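Side-chain contacts in peptidase M28 (Shewanella amazonensis SB2B, PDB 3IIB), which probably hydrolyses dipeptides or trims peptides as a zinc-dependent exopeptidase of family M28, with two zinc ions in its active site: residues A[29-34]-A[265-270]; A[37-42]-A[303-308]; A[46-51]-A[256-261]; A[50-55]-A[63-68]; A[237-242]-A[311-316]. One frame throughout, in Å; residues are numbered along the deposited sequence. Where two conformers were deposited one is given.

Interaction 1 (A[29-34]-A[265-270]); sequences SLTVEV and TGAIDD. With ZN (zinc ion), chain B; ZN (zinc ion), chain C.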
# COMPACT_ATOMS: atom_id res chain seq x y z
N SER A 29 -19.27 -9.88 -5.60
CA SER A 29 -19.58 -10.39 -6.93
C SER A 29 -18.99 -9.51 -8.04
O SER A 29 -18.39 -9.99 -9.01
CB SER A 29 -21.08 -10.54 -7.05
OG SER A 29 -21.43 -11.00 -8.36
N LEU A 30 -19.16 -8.20 -7.86
CA LEU A 30 -18.74 -7.24 -8.86
C LEU A 30 -17.21 -7.24 -8.97
O LEU A 30 -16.62 -7.32 -10.06
CB LEU A 30 -19.27 -5.84 -8.51
CG LEU A 30 -18.87 -4.64 -9.40
CD1 LEU A 30 -19.13 -4.85 -10.90
CD2 LEU A 30 -19.54 -3.35 -8.87
N THR A 31 -16.55 -7.16 -7.81
CA THR A 31 -15.09 -7.05 -7.80
C THR A 31 -14.42 -8.34 -8.28
O THR A 31 -13.36 -8.28 -8.92
CB THR A 31 -14.52 -6.61 -6.44
OG1 THR A 31 -14.96 -7.53 -5.43
CG2 THR A 31 -14.99 -5.19 -6.07
N VAL A 32 -15.02 -9.50 -8.01
CA VAL A 32 -14.45 -10.78 -8.47
C VAL A 32 -14.81 -11.10 -9.92
O VAL A 32 -13.92 -11.45 -10.71
CB VAL A 32 -14.89 -11.95 -7.57
CG1 VAL A 32 -14.40 -13.33 -8.13
CG2 VAL A 32 -14.41 -11.71 -6.12
N GLU A 33 -16.09 -10.95 -10.29
CA GLU A 33 -16.57 -11.42 -11.60
C GLU A 33 -16.37 -10.40 -12.75
O GLU A 33 -16.53 -10.76 -13.92
CB GLU A 33 -18.03 -11.82 -11.49
CG GLU A 33 -18.33 -12.91 -10.42
CD GLU A 33 -19.81 -13.03 -10.13
OE1 GLU A 33 -20.59 -12.79 -11.06
OE2 GLU A 33 -20.21 -13.27 -8.96
N VAL A 34 -16.05 -9.16 -12.39
CA VAL A 34 -15.72 -8.10 -13.32
C VAL A 34 -14.38 -7.52 -13.02
O VAL A 34 -13.53 -7.49 -13.91
CB VAL A 34 -16.80 -6.98 -13.31
CG1 VAL A 34 -16.54 -5.94 -14.42
CG2 VAL A 34 -18.19 -7.60 -13.48
N THR A 265 -9.77 -2.82 -8.17
CA THR A 265 -10.97 -3.50 -8.61
C THR A 265 -12.22 -2.62 -8.40
O THR A 265 -13.31 -3.13 -8.34
CB THR A 265 -11.17 -4.86 -7.87
OG1 THR A 265 -11.28 -4.60 -6.46
CG2 THR A 265 -10.01 -5.82 -8.16
N GLY A 266 -12.03 -1.32 -8.20
CA GLY A 266 -13.14 -0.42 -8.02
C GLY A 266 -14.03 -0.79 -6.87
O GLY A 266 -15.25 -0.63 -6.95
N ALA A 267 -13.44 -1.28 -5.78
CA ALA A 267 -14.23 -1.75 -4.68
C ALA A 267 -14.91 -0.60 -3.94
O ALA A 267 -16.12 -0.64 -3.72
CB ALA A 267 -13.41 -2.62 -3.68
N ILE A 268 -14.17 0.42 -3.52
CA ILE A 268 -14.85 1.46 -2.78
C ILE A 268 -15.34 2.56 -3.70
O ILE A 268 -16.28 3.29 -3.37
CB ILE A 268 -13.99 2.00 -1.58
CG1 ILE A 268 -12.85 2.86 -2.09
CG2 ILE A 268 -13.48 0.82 -0.69
CD1 ILE A 268 -11.98 3.46 -0.99
N ASP A 269 -14.69 2.69 -4.87
CA ASP A 269 -15.10 3.67 -5.85
C ASP A 269 -15.45 2.95 -7.17
O ASP A 269 -14.57 2.79 -8.04
CB ASP A 269 -13.97 4.66 -6.11
CG ASP A 269 -14.43 5.86 -6.92
OD1 ASP A 269 -15.66 6.02 -7.11
OD2 ASP A 269 -13.57 6.64 -7.39
N ASP A 270 -16.69 2.53 -7.35
CA ASP A 270 -17.79 2.70 -6.42
C ASP A 270 -18.59 1.41 -6.33
O ASP A 270 -19.84 1.40 -6.28
CB ASP A 270 -18.65 3.89 -6.90
CG ASP A 270 -19.74 4.28 -5.92
OD1 ASP A 270 -19.54 4.08 -4.68
OD2 ASP A 270 -20.81 4.80 -6.40
ZN ZN B . -13.71 8.09 -8.80
ZN ZN C . -16.89 7.67 -7.36
O HOH W 1 -13.70 10.00 -7.86
O HOH W 2 -15.77 8.64 -8.62
O HOH W 3 -15.98 9.07 -5.67

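Interaction 2 (A[37-42]-A[303-308]); sequences RLAGSE and EELGLL. With ZN (zinc ion), chain B.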
# COMPACT_ATOMS: atom_id res chain seq x y z
N ARG A 37 -13.36 -1.61 -14.11
CA ARG A 37 -14.24 -1.44 -15.29
C ARG A 37 -14.21 0.03 -15.76
O ARG A 37 -15.15 0.83 -15.59
CB ARG A 37 -15.67 -1.92 -14.95
CG ARG A 37 -16.16 -1.40 -13.65
CD ARG A 37 -16.78 -2.40 -12.73
NE ARG A 37 -17.09 -1.70 -11.49
CZ ARG A 37 -16.43 -1.83 -10.34
NH1 ARG A 37 -15.45 -2.72 -10.20
NH2 ARG A 37 -16.77 -1.05 -9.32
N LEU A 38 -13.07 0.38 -16.39
CA LEU A 38 -12.93 1.72 -16.97
C LEU A 38 -13.90 1.86 -18.12
O LEU A 38 -14.00 0.96 -18.99
CB LEU A 38 -11.51 1.85 -17.51
CG LEU A 38 -11.16 3.16 -18.21
CD1 LEU A 38 -11.33 4.35 -17.27
CD2 LEU A 38 -9.72 3.00 -18.72
N ALA A 39 -14.61 2.99 -18.15
CA ALA A 39 -15.54 3.24 -19.24
C ALA A 39 -14.79 3.14 -20.56
O ALA A 39 -13.65 3.64 -20.67
CB ALA A 39 -16.18 4.65 -19.10
N GLY A 40 -15.41 2.52 -21.54
CA GLY A 40 -14.83 2.42 -22.87
C GLY A 40 -13.89 1.24 -23.06
O GLY A 40 -13.55 0.88 -24.20
N SER A 41 -13.47 0.62 -21.96
CA SER A 41 -12.63 -0.61 -22.03
C SER A 41 -13.49 -1.86 -22.32
O SER A 41 -14.73 -1.82 -22.23
CB SER A 41 -11.88 -0.82 -20.71
OG SER A 41 -12.75 -1.23 -19.66
N GLU A 42 -12.82 -2.99 -22.54
CA GLU A 42 -13.52 -4.25 -22.71
C GLU A 42 -14.34 -4.59 -21.46
O GLU A 42 -15.38 -5.22 -21.58
CB GLU A 42 -12.52 -5.36 -23.05
CG GLU A 42 -13.10 -6.76 -23.01
N GLU A 303 -18.99 7.81 -14.83
CA GLU A 303 -18.87 8.91 -13.85
C GLU A 303 -17.45 9.46 -13.79
O GLU A 303 -17.26 10.66 -13.69
CB GLU A 303 -19.36 8.46 -12.47
CG GLU A 303 -19.37 9.58 -11.43
CD GLU A 303 -18.03 9.80 -10.75
OE1 GLU A 303 -17.15 8.92 -10.87
OE2 GLU A 303 -17.86 10.83 -10.06
N GLU A 304 -16.46 8.57 -13.85
CA GLU A 304 -15.04 8.94 -13.72
C GLU A 304 -14.56 9.84 -14.84
O GLU A 304 -13.58 10.56 -14.67
CB GLU A 304 -14.16 7.67 -13.66
CG GLU A 304 -14.50 6.66 -12.55
CD GLU A 304 -14.11 7.14 -11.16
OE1 GLU A 304 -13.71 8.32 -11.01
OE2 GLU A 304 -14.16 6.30 -10.25
N LEU A 305 -15.26 9.81 -15.97
CA LEU A 305 -14.87 10.58 -17.13
C LEU A 305 -15.63 11.91 -17.22
O LEU A 305 -15.63 12.55 -18.27
CB LEU A 305 -15.08 9.76 -18.41
CG LEU A 305 -14.42 8.37 -18.40
CD1 LEU A 305 -14.62 7.75 -19.81
CD2 LEU A 305 -12.94 8.42 -18.00
N GLY A 306 -16.27 12.34 -16.14
CA GLY A 306 -16.99 13.60 -16.14
C GLY A 306 -18.51 13.49 -16.06
O GLY A 306 -19.23 14.26 -16.70
N LEU A 307 -19.00 12.58 -15.23
CA LEU A 307 -20.44 12.45 -15.03
C LEU A 307 -21.20 12.22 -16.34
O LEU A 307 -22.32 12.64 -16.47
CB LEU A 307 -21.05 13.67 -14.33
CG LEU A 307 -20.27 14.33 -13.21
CD1 LEU A 307 -21.06 15.54 -12.64
CD2 LEU A 307 -19.90 13.30 -12.15
N LEU A 308 -20.60 11.54 -17.30
CA LEU A 308 -21.24 11.42 -18.60
C LEU A 308 -22.60 10.70 -18.54
O LEU A 308 -23.53 11.11 -19.19
CB LEU A 308 -20.31 10.69 -19.60
CG LEU A 308 -18.94 11.35 -19.80
CD1 LEU A 308 -18.13 10.57 -20.83
CD2 LEU A 308 -19.04 12.84 -20.18
ZN ZN B . -13.71 8.09 -8.80
O HOH W 2 -15.77 8.64 -8.62
O HOH W 1 -13.70 10.00 -7.86

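Interaction 3 (A[46-51]-A[256-261]); sequences VAVDWA and AHLDSW. With ZN (zinc ion), chain C.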
# COMPACT_ATOMS: atom_id res chain seq x y z
N VAL A 46 -18.57 -5.88 -19.88
CA VAL A 46 -18.61 -6.93 -18.83
C VAL A 46 -19.36 -6.48 -17.59
O VAL A 46 -20.19 -7.24 -17.09
CB VAL A 46 -17.20 -7.50 -18.51
CG1 VAL A 46 -17.23 -8.55 -17.38
CG2 VAL A 46 -16.52 -8.06 -19.83
N ALA A 47 -19.10 -5.26 -17.13
CA ALA A 47 -19.77 -4.72 -15.95
C ALA A 47 -21.26 -4.50 -16.21
O ALA A 47 -22.12 -4.83 -15.37
CB ALA A 47 -19.09 -3.43 -15.49
N VAL A 48 -21.59 -3.96 -17.40
CA VAL A 48 -23.00 -3.76 -17.75
C VAL A 48 -23.75 -5.11 -17.77
O VAL A 48 -24.86 -5.20 -17.22
CB VAL A 48 -23.12 -2.95 -19.11
CG1 VAL A 48 -24.53 -3.08 -19.69
CG2 VAL A 48 -22.66 -1.50 -18.90
N ASP A 49 -23.16 -6.12 -18.41
CA ASP A 49 -23.81 -7.40 -18.56
C ASP A 49 -23.97 -8.02 -17.15
O ASP A 49 -25.01 -8.57 -16.81
CB ASP A 49 -23.05 -8.31 -19.50
CG ASP A 49 -23.19 -7.89 -20.96
OD1 ASP A 49 -24.11 -7.11 -21.24
OD2 ASP A 49 -22.37 -8.31 -21.78
N TRP A 50 -22.96 -7.81 -16.31
CA TRP A 50 -22.99 -8.34 -14.94
C TRP A 50 -24.16 -7.71 -14.17
O TRP A 50 -24.87 -8.40 -13.46
CB TRP A 50 -21.66 -8.10 -14.22
CG TRP A 50 -21.76 -8.29 -12.72
CD1 TRP A 50 -21.50 -9.44 -12.04
CD2 TRP A 50 -22.16 -7.32 -11.76
NE1 TRP A 50 -21.72 -9.25 -10.70
CE2 TRP A 50 -22.11 -7.94 -10.50
CE3 TRP A 50 -22.52 -5.96 -11.83
CZ2 TRP A 50 -22.45 -7.27 -9.32
CZ3 TRP A 50 -22.86 -5.29 -10.65
CH2 TRP A 50 -22.82 -5.95 -9.40
N ALA A 51 -24.33 -6.41 -14.34
CA ALA A 51 -25.32 -5.63 -13.57
C ALA A 51 -26.72 -5.98 -14.02
O ALA A 51 -27.60 -6.21 -13.21
CB ALA A 51 -25.03 -4.13 -13.72
N ALA A 256 -25.70 5.05 -7.95
CA ALA A 256 -24.26 4.86 -7.76
C ALA A 256 -23.68 4.89 -9.15
O ALA A 256 -24.44 4.88 -10.14
CB ALA A 256 -23.97 3.47 -7.08
N HIS A 257 -22.35 4.87 -9.29
CA HIS A 257 -21.77 4.65 -10.65
C HIS A 257 -21.16 3.27 -10.76
O HIS A 257 -20.58 2.79 -9.80
CB HIS A 257 -20.79 5.75 -11.08
CG HIS A 257 -19.56 5.90 -10.24
ND1 HIS A 257 -18.35 5.35 -10.59
CD2 HIS A 257 -19.33 6.64 -9.12
CE1 HIS A 257 -17.44 5.68 -9.69
NE2 HIS A 257 -18.01 6.47 -8.79
N LEU A 258 -21.30 2.65 -11.93
CA LEU A 258 -20.85 1.29 -12.18
C LEU A 258 -19.43 1.26 -12.67
O LEU A 258 -18.74 0.22 -12.57
CB LEU A 258 -21.77 0.63 -13.23
CG LEU A 258 -21.55 -0.85 -13.53
CD1 LEU A 258 -21.57 -1.69 -12.23
CD2 LEU A 258 -22.57 -1.33 -14.58
N ASP A 259 -18.97 2.38 -13.22
CA ASP A 259 -17.62 2.38 -13.78
C ASP A 259 -16.58 2.63 -12.68
O ASP A 259 -16.92 3.06 -11.56
CB ASP A 259 -17.50 3.42 -14.89
CG ASP A 259 -17.59 4.88 -14.36
OD1 ASP A 259 -18.54 5.19 -13.60
OD2 ASP A 259 -16.73 5.73 -14.71
N SER A 260 -15.30 2.45 -13.02
CA SER A 260 -14.22 2.67 -12.08
C SER A 260 -12.99 3.00 -12.85
O SER A 260 -12.99 2.95 -14.09
CB SER A 260 -13.93 1.41 -11.23
OG SER A 260 -13.31 0.34 -11.96
N TRP A 261 -11.93 3.36 -12.12
CA TRP A 261 -10.56 3.33 -12.70
C TRP A 261 -10.06 1.88 -12.79
O TRP A 261 -10.72 0.92 -12.29
CB TRP A 261 -9.61 4.29 -11.97
CG TRP A 261 -9.97 5.70 -12.41
CD1 TRP A 261 -10.77 6.56 -11.75
CD2 TRP A 261 -9.71 6.29 -13.69
NE1 TRP A 261 -10.96 7.71 -12.49
CE2 TRP A 261 -10.33 7.56 -13.69
CE3 TRP A 261 -9.01 5.86 -14.83
CZ2 TRP A 261 -10.27 8.41 -14.79
CZ3 TRP A 261 -8.94 6.71 -15.92
CH2 TRP A 261 -9.55 7.97 -15.90
ZN ZN C . -16.89 7.67 -7.36
O HOH W 2 -15.77 8.64 -8.62
O HOH W 3 -15.98 9.07 -5.67

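Interaction 4 (A[50-55]-A[63-68]); sequences WAIAKL and VYKEPV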
# COMPACT_ATOMS: atom_id res chain seq x y z
N TRP A 50 -22.96 -7.81 -16.31
CA TRP A 50 -22.99 -8.34 -14.94
C TRP A 50 -24.16 -7.71 -14.17
O TRP A 50 -24.87 -8.40 -13.46
CB TRP A 50 -21.66 -8.10 -14.22
CG TRP A 50 -21.76 -8.29 -12.72
CD1 TRP A 50 -21.50 -9.44 -12.04
CD2 TRP A 50 -22.16 -7.32 -11.76
NE1 TRP A 50 -21.72 -9.25 -10.70
CE2 TRP A 50 -22.11 -7.94 -10.50
CE3 TRP A 50 -22.52 -5.96 -11.83
CZ2 TRP A 50 -22.45 -7.27 -9.32
CZ3 TRP A 50 -22.86 -5.29 -10.65
CH2 TRP A 50 -22.82 -5.95 -9.40
N ALA A 51 -24.33 -6.41 -14.34
CA ALA A 51 -25.32 -5.63 -13.57
C ALA A 51 -26.72 -5.98 -14.02
O ALA A 51 -27.60 -6.21 -13.21
CB ALA A 51 -25.03 -4.13 -13.72
N ILE A 52 -26.92 -6.11 -15.33
CA ILE A 52 -28.21 -6.55 -15.86
C ILE A 52 -28.60 -7.93 -15.27
O ILE A 52 -29.73 -8.13 -14.74
CB ILE A 52 -28.18 -6.54 -17.42
CG1 ILE A 52 -28.13 -5.10 -17.99
CG2 ILE A 52 -29.41 -7.20 -17.98
CD1 ILE A 52 -29.43 -4.31 -17.78
N ALA A 53 -27.67 -8.89 -15.33
CA ALA A 53 -27.92 -10.24 -14.85
C ALA A 53 -28.20 -10.19 -13.35
O ALA A 53 -29.09 -10.87 -12.86
CB ALA A 53 -26.72 -11.18 -15.17
N LYS A 54 -27.43 -9.38 -12.63
CA LYS A 54 -27.56 -9.33 -11.19
C LYS A 54 -28.90 -8.79 -10.81
O LYS A 54 -29.57 -9.34 -9.93
CB LYS A 54 -26.43 -8.50 -10.57
CG LYS A 54 -26.45 -8.44 -9.03
CD LYS A 54 -26.16 -9.81 -8.42
CE LYS A 54 -24.78 -10.37 -8.79
NZ LYS A 54 -24.51 -11.69 -8.12
N LEU A 55 -29.30 -7.70 -11.45
CA LEU A 55 -30.58 -7.08 -11.11
C LEU A 55 -31.73 -7.99 -11.48
O LEU A 55 -32.69 -8.11 -10.72
CB LEU A 55 -30.70 -5.71 -11.77
CG LEU A 55 -29.65 -4.73 -11.23
CD1 LEU A 55 -29.48 -3.53 -12.14
CD2 LEU A 55 -29.94 -4.30 -9.79
N VAL A 63 -35.82 -4.11 -15.39
CA VAL A 63 -34.38 -4.02 -15.48
C VAL A 63 -34.07 -3.71 -16.92
O VAL A 63 -34.49 -4.45 -17.83
CB VAL A 63 -33.64 -5.37 -15.05
CG1 VAL A 63 -32.11 -5.26 -15.26
CG2 VAL A 63 -33.96 -5.77 -13.60
N TYR A 64 -33.36 -2.61 -17.15
CA TYR A 64 -33.09 -2.17 -18.52
C TYR A 64 -31.88 -1.26 -18.54
O TYR A 64 -31.35 -0.89 -17.49
CB TYR A 64 -34.31 -1.48 -19.12
CG TYR A 64 -34.86 -0.32 -18.35
CD1 TYR A 64 -35.69 -0.52 -17.25
CD2 TYR A 64 -34.59 0.98 -18.73
CE1 TYR A 64 -36.23 0.58 -16.55
CE2 TYR A 64 -35.10 2.06 -18.04
CZ TYR A 64 -35.92 1.86 -16.96
OH TYR A 64 -36.45 2.96 -16.30
N LYS A 65 -31.46 -0.90 -19.73
CA LYS A 65 -30.31 -0.02 -19.86
C LYS A 65 -30.51 1.04 -20.90
O LYS A 65 -31.28 0.85 -21.86
CB LYS A 65 -29.05 -0.82 -20.12
CG LYS A 65 -29.01 -1.58 -21.43
CD LYS A 65 -27.80 -2.46 -21.44
CE LYS A 65 -27.37 -2.81 -22.81
NZ LYS A 65 -28.26 -3.80 -23.45
N GLU A 66 -29.73 2.12 -20.77
CA GLU A 66 -29.86 3.29 -21.62
C GLU A 66 -28.48 3.74 -22.08
O GLU A 66 -27.58 3.83 -21.27
CB GLU A 66 -30.56 4.40 -20.85
CG GLU A 66 -32.02 4.01 -20.52
CD GLU A 66 -32.80 5.08 -19.76
OE1 GLU A 66 -32.19 5.99 -19.17
OE2 GLU A 66 -34.05 4.98 -19.74
N PRO A 67 -28.34 4.03 -23.36
CA PRO A 67 -26.98 4.28 -23.86
C PRO A 67 -26.37 5.63 -23.47
O PRO A 67 -27.06 6.66 -23.31
CB PRO A 67 -27.14 4.18 -25.36
CG PRO A 67 -28.52 4.68 -25.61
CD PRO A 67 -29.34 4.15 -24.45
N VAL A 68 -25.05 5.60 -23.32
CA VAL A 68 -24.25 6.74 -22.94
C VAL A 68 -23.03 6.73 -23.85
O VAL A 68 -22.31 5.74 -23.90
CB VAL A 68 -23.82 6.68 -21.47
CG1 VAL A 68 -22.84 7.82 -21.11
CG2 VAL A 68 -25.06 6.66 -20.57

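Interaction 5 (A[237-242]-A[311-316]); sequences NVIAEV and KTYAKE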
# COMPACT_ATOMS: atom_id res chain seq x y z
N ASN A 237 -26.15 3.38 -18.86
CA ASN A 237 -26.78 3.48 -17.53
C ASN A 237 -27.64 2.24 -17.37
O ASN A 237 -28.42 1.89 -18.27
CB ASN A 237 -27.64 4.75 -17.45
CG ASN A 237 -26.82 6.04 -17.46
OD1 ASN A 237 -25.68 6.08 -17.00
ND2 ASN A 237 -27.44 7.11 -17.95
N VAL A 238 -27.48 1.54 -16.24
CA VAL A 238 -28.21 0.32 -15.98
C VAL A 238 -29.22 0.61 -14.90
O VAL A 238 -28.87 1.19 -13.84
CB VAL A 238 -27.26 -0.82 -15.56
CG1 VAL A 238 -28.03 -2.09 -15.10
CG2 VAL A 238 -26.27 -1.14 -16.68
N ILE A 239 -30.48 0.25 -15.16
CA ILE A 239 -31.58 0.71 -14.34
C ILE A 239 -32.42 -0.48 -13.87
O ILE A 239 -32.72 -1.41 -14.66
CB ILE A 239 -32.43 1.73 -15.09
CG1 ILE A 239 -31.58 3.00 -15.42
CG2 ILE A 239 -33.71 2.06 -14.25
CD1 ILE A 239 -32.23 3.97 -16.41
N ALA A 240 -32.78 -0.43 -12.60
CA ALA A 240 -33.78 -1.36 -12.04
C ALA A 240 -34.82 -0.62 -11.25
O ALA A 240 -34.55 0.44 -10.64
CB ALA A 240 -33.14 -2.40 -11.15
N GLU A 241 -36.01 -1.20 -11.23
CA GLU A 241 -37.12 -0.59 -10.52
C GLU A 241 -37.85 -1.56 -9.62
O GLU A 241 -38.03 -2.73 -9.94
CB GLU A 241 -38.11 0.05 -11.53
CG GLU A 241 -37.53 1.22 -12.30
CD GLU A 241 -38.41 1.77 -13.40
OE1 GLU A 241 -39.55 1.30 -13.59
OE2 GLU A 241 -37.94 2.72 -14.07
N VAL A 242 -38.21 -1.03 -8.45
CA VAL A 242 -39.24 -1.57 -7.59
C VAL A 242 -40.53 -0.83 -7.94
O VAL A 242 -40.65 0.37 -7.76
CB VAL A 242 -38.91 -1.33 -6.10
CG1 VAL A 242 -40.05 -1.89 -5.22
CG2 VAL A 242 -37.54 -1.96 -5.73
N LYS A 311 -25.18 13.10 -16.78
CA LYS A 311 -25.58 14.16 -17.67
C LYS A 311 -26.52 13.59 -18.75
O LYS A 311 -27.52 14.21 -19.11
CB LYS A 311 -24.35 14.76 -18.32
CG LYS A 311 -23.57 15.62 -17.36
CD LYS A 311 -22.27 16.14 -17.95
CE LYS A 311 -21.63 17.09 -16.96
NZ LYS A 311 -20.26 17.51 -17.35
N THR A 312 -26.20 12.40 -19.26
CA THR A 312 -27.02 11.78 -20.27
C THR A 312 -28.42 11.46 -19.72
O THR A 312 -29.44 11.76 -20.36
CB THR A 312 -26.40 10.53 -20.84
OG1 THR A 312 -25.18 10.86 -21.49
CG2 THR A 312 -27.32 9.85 -21.85
N TYR A 313 -28.47 10.90 -18.52
CA TYR A 313 -29.73 10.59 -17.88
C TYR A 313 -30.60 11.86 -17.71
O TYR A 313 -31.77 11.86 -18.03
CB TYR A 313 -29.48 9.95 -16.51
CG TYR A 313 -30.75 9.60 -15.76
CD1 TYR A 313 -31.42 10.54 -15.00
CD2 TYR A 313 -31.24 8.30 -15.78
CE1 TYR A 313 -32.59 10.20 -14.32
CE2 TYR A 313 -32.41 7.96 -15.11
CZ TYR A 313 -33.07 8.90 -14.38
OH TYR A 313 -34.25 8.49 -13.73
N ALA A 314 -30.01 12.93 -17.19
CA ALA A 314 -30.74 14.19 -17.01
C ALA A 314 -31.37 14.67 -18.31
O ALA A 314 -32.50 15.14 -18.32
CB ALA A 314 -29.83 15.27 -16.44
N LYS A 315 -30.66 14.55 -19.42
CA LYS A 315 -31.23 14.98 -20.69
C LYS A 315 -32.26 14.00 -21.22
O LYS A 315 -33.36 14.41 -21.65
CB LYS A 315 -30.13 15.23 -21.72
CG LYS A 315 -29.34 16.48 -21.42
N GLU A 316 -31.94 12.72 -21.20
CA GLU A 316 -32.84 11.66 -21.70
C GLU A 316 -34.17 11.64 -20.95
O GLU A 316 -35.22 11.40 -21.54
CB GLU A 316 -32.15 10.30 -21.59
CG GLU A 316 -33.05 9.07 -21.79
CD GLU A 316 -33.56 8.92 -23.21
OE1 GLU A 316 -32.94 9.48 -24.17
OE2 GLU A 316 -34.60 8.26 -23.36

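Interaction 1 (A[29-34]-A[265-270])
T31, on the last turn of helix 22-33, sets its methyl against T265 and A267 where the chain enters helix 267-285. CG2 of T31 does the touching: it lies 3.5 Å from the carbonyl O of T265 and 3.8 Å from CB of A267, so one methyl fills the corner between the two residues. The T31 and T265 side chains cross at about a right angle, CB to CB 4.0 Å. In T31 the hydroxyl sits between backbone N and carbonyl carbon (chi1 57°), which turns OG1 back to the O of V27, one helical turn earlier, and leaves the methyl to make the contact. In the di-zinc centre of the M28 fold, D269, further along segment 265-270, supplies the bridging carboxylate: its OD2 binds one zinc ion at 2.0 Å and its OD1 the other at 2.1 Å. A chi1 of -169° turns this carboxylate to the metals, and a cis peptide bond links D269 to D270. H257 and D331 complete the protein ligands of the second zinc, E304 and H402 those of the first. D406 receives the backbone N-H groups of both I268 and D269. On the helix 22-33 side, S29 OG donates to E33 OE2 at 2.6 Å from above the carboxylate plane, and R215 of the second subunit forms a salt bridge with the same oxygen.

Interaction 2 (A[37-42]-A[303-308])
A39 and L305 meet methyl to methyl: CB of A39 points at the other segment and stops 3.5 Å from CD1 of L305. The leucine reaches across with CG anti to its carbonyl carbon (chi1 -53°), and its two branches divide the work, CD1 meeting A39 while CD2 lies a looser 4.4 Å from CD1 of L38. The L38 side chain thus flanks the alanine contact. A type II turn from L38 to S41 presents these residues; the O of L38 takes both the backbone N of S41 and its OG, the hydroxyl at 2.6 Å in the carbonyl plane on a lone pair. Just before L305, the side chain of E304 turns to the metal centre and clasps one zinc ion through both carboxylate oxygens, OE1 at 2.2 Å and OE2 at 2.4 Å. E303, its chain bent at chi2 (-85°), instead accepts a hydrogen bond at OE1 from water 2, the water shared by the two zinc ions. The segment 37-42 joins helix 22-33 to helix 42-57, whereas 303-308 links strand 293-300 to helix 308-316; P71 of strand 62-84 also packs on L305, and H257, ending strand 247-257, touches both glutamates.

Interaction 3 (A[46-51]-A[256-261])
Helix 46-51 runs past the end of strand 256-257 where the chain leaves the sheet, and the backbones come nearest at A47 and L258, 7.2 Å between CA atoms. L258, the first residue beyond the strand, points at the helix and alone carries this side of the contact. With CG anti to its backbone N (chi1 -174°), the side chain spreads its branches over the helix surface: CD2 of L258 lies 3.6 Å from the O of A47 and 3.8 Å from CB of A51, one turn on, while its CG rests 4.1 Å from CB of A47. CD1 of L258 reaches CZ3 of the W50 indole at 4.1 Å, approaching the ring obliquely. The indole NE1 is held by S29 OG. Next to the leucine, H257 binds a zinc ion through NE2 at 2.2 Å; its ND1 makes weak hydrogen bonds with both O and OD1 of D259, a second-shell arrangement that probably helps to hold the imidazole's rotation. The contact lies where helix 42-57 covers the end of strand 247-257: helix 22-33 packs on W50, K65 of strand 62-84 lies against V48, and helix 267-285 packs against A256.

Interaction 4 (A[50-55]-A[63-68])
V63 meets both I52 and L55, residues about one turn apart on the helix. CG2 of V63, at 3.7 Å, and its CG1, at 3.8 Å, both lie against CB of L55. CG1 of V63 also reaches CD1 of I52 at 3.8 Å and comes equally close to that residue's O. The I52 and V63 side chains slide past each other in opposite directions. The isoleucine reaches further along the strand: with CG1 anti to the carbonyl carbon (chi1 -69°), CD1 of I52 extends to the O of Y64 at 3.9 Å and to CB of K65 at 4.2 Å. The short helix and strand axes run nearly antiparallel, at 157° and 8.5 Å apart, as the chain doubles back after the helix. Further out, Y64 turns from the helix and gives its hydroxyl to E241, and K65 makes a cation-pi contact with Y236. Helix 42-57 thereby lies on strand 62-84 at the surface of the central sheet, with V238 of strand 220-242 and L299 of strand 293-300 packing against L55.

Interaction 5 (A[237-242]-A[311-316])
This is a buried helix-on-sheet contact, in which helix 308-316 lays the side chain of Y313 against strand 220-242. N237 and I239, alternate residues on one side of the strand, both point at the helix. ND2 of N237 stands 3.8 Å from CB of Y313, the amide plane turned 61° from the ring, and CD1 of I239 meets the ring at its edge, near the ring plane, 4.2 Å from CE2 of Y313. With chi1 at 180°, the Y313 ring swings out from its helix and over the sheet. The helix belongs to the layer on one face of the central mixed sheet of the M28 alpha/beta fold; helix 42-57 packs on V238 from the other face. Polar ends are satisfied beyond the contact: N237 accepts from the N of A301 at OD1 and donates from ND2 to the O of G309, which fixes its amide orientation. The Y313 hydroxyl pairs with H324 and R296, and H317 stacks on its ring.

From the N terminus, helix 22-33 opens interaction 1, the loop at 37-42 opens interaction 2 and helix 42-57 opens interactions 3 and 4 in turn. Interaction 4 closes first, by a short helix-to-strand turn back onto strand 62-84, and interaction 5 opens later on the neighbouring strand 220-242. Interaction 3 closes at 256-261, nested inside the loops of both 1 and 2; interaction 1 closes at 265-270, crossing 2, which closes at 303-308. Interaction 5, closing last at 311-316, crosses 1, 2 and 3. R37, in the loop between helices 22-33 and 42-57, hydrogen-bonds to L258, T265 and G266, linking that loop to the end of strand 247-257 and the start of helix 267-285.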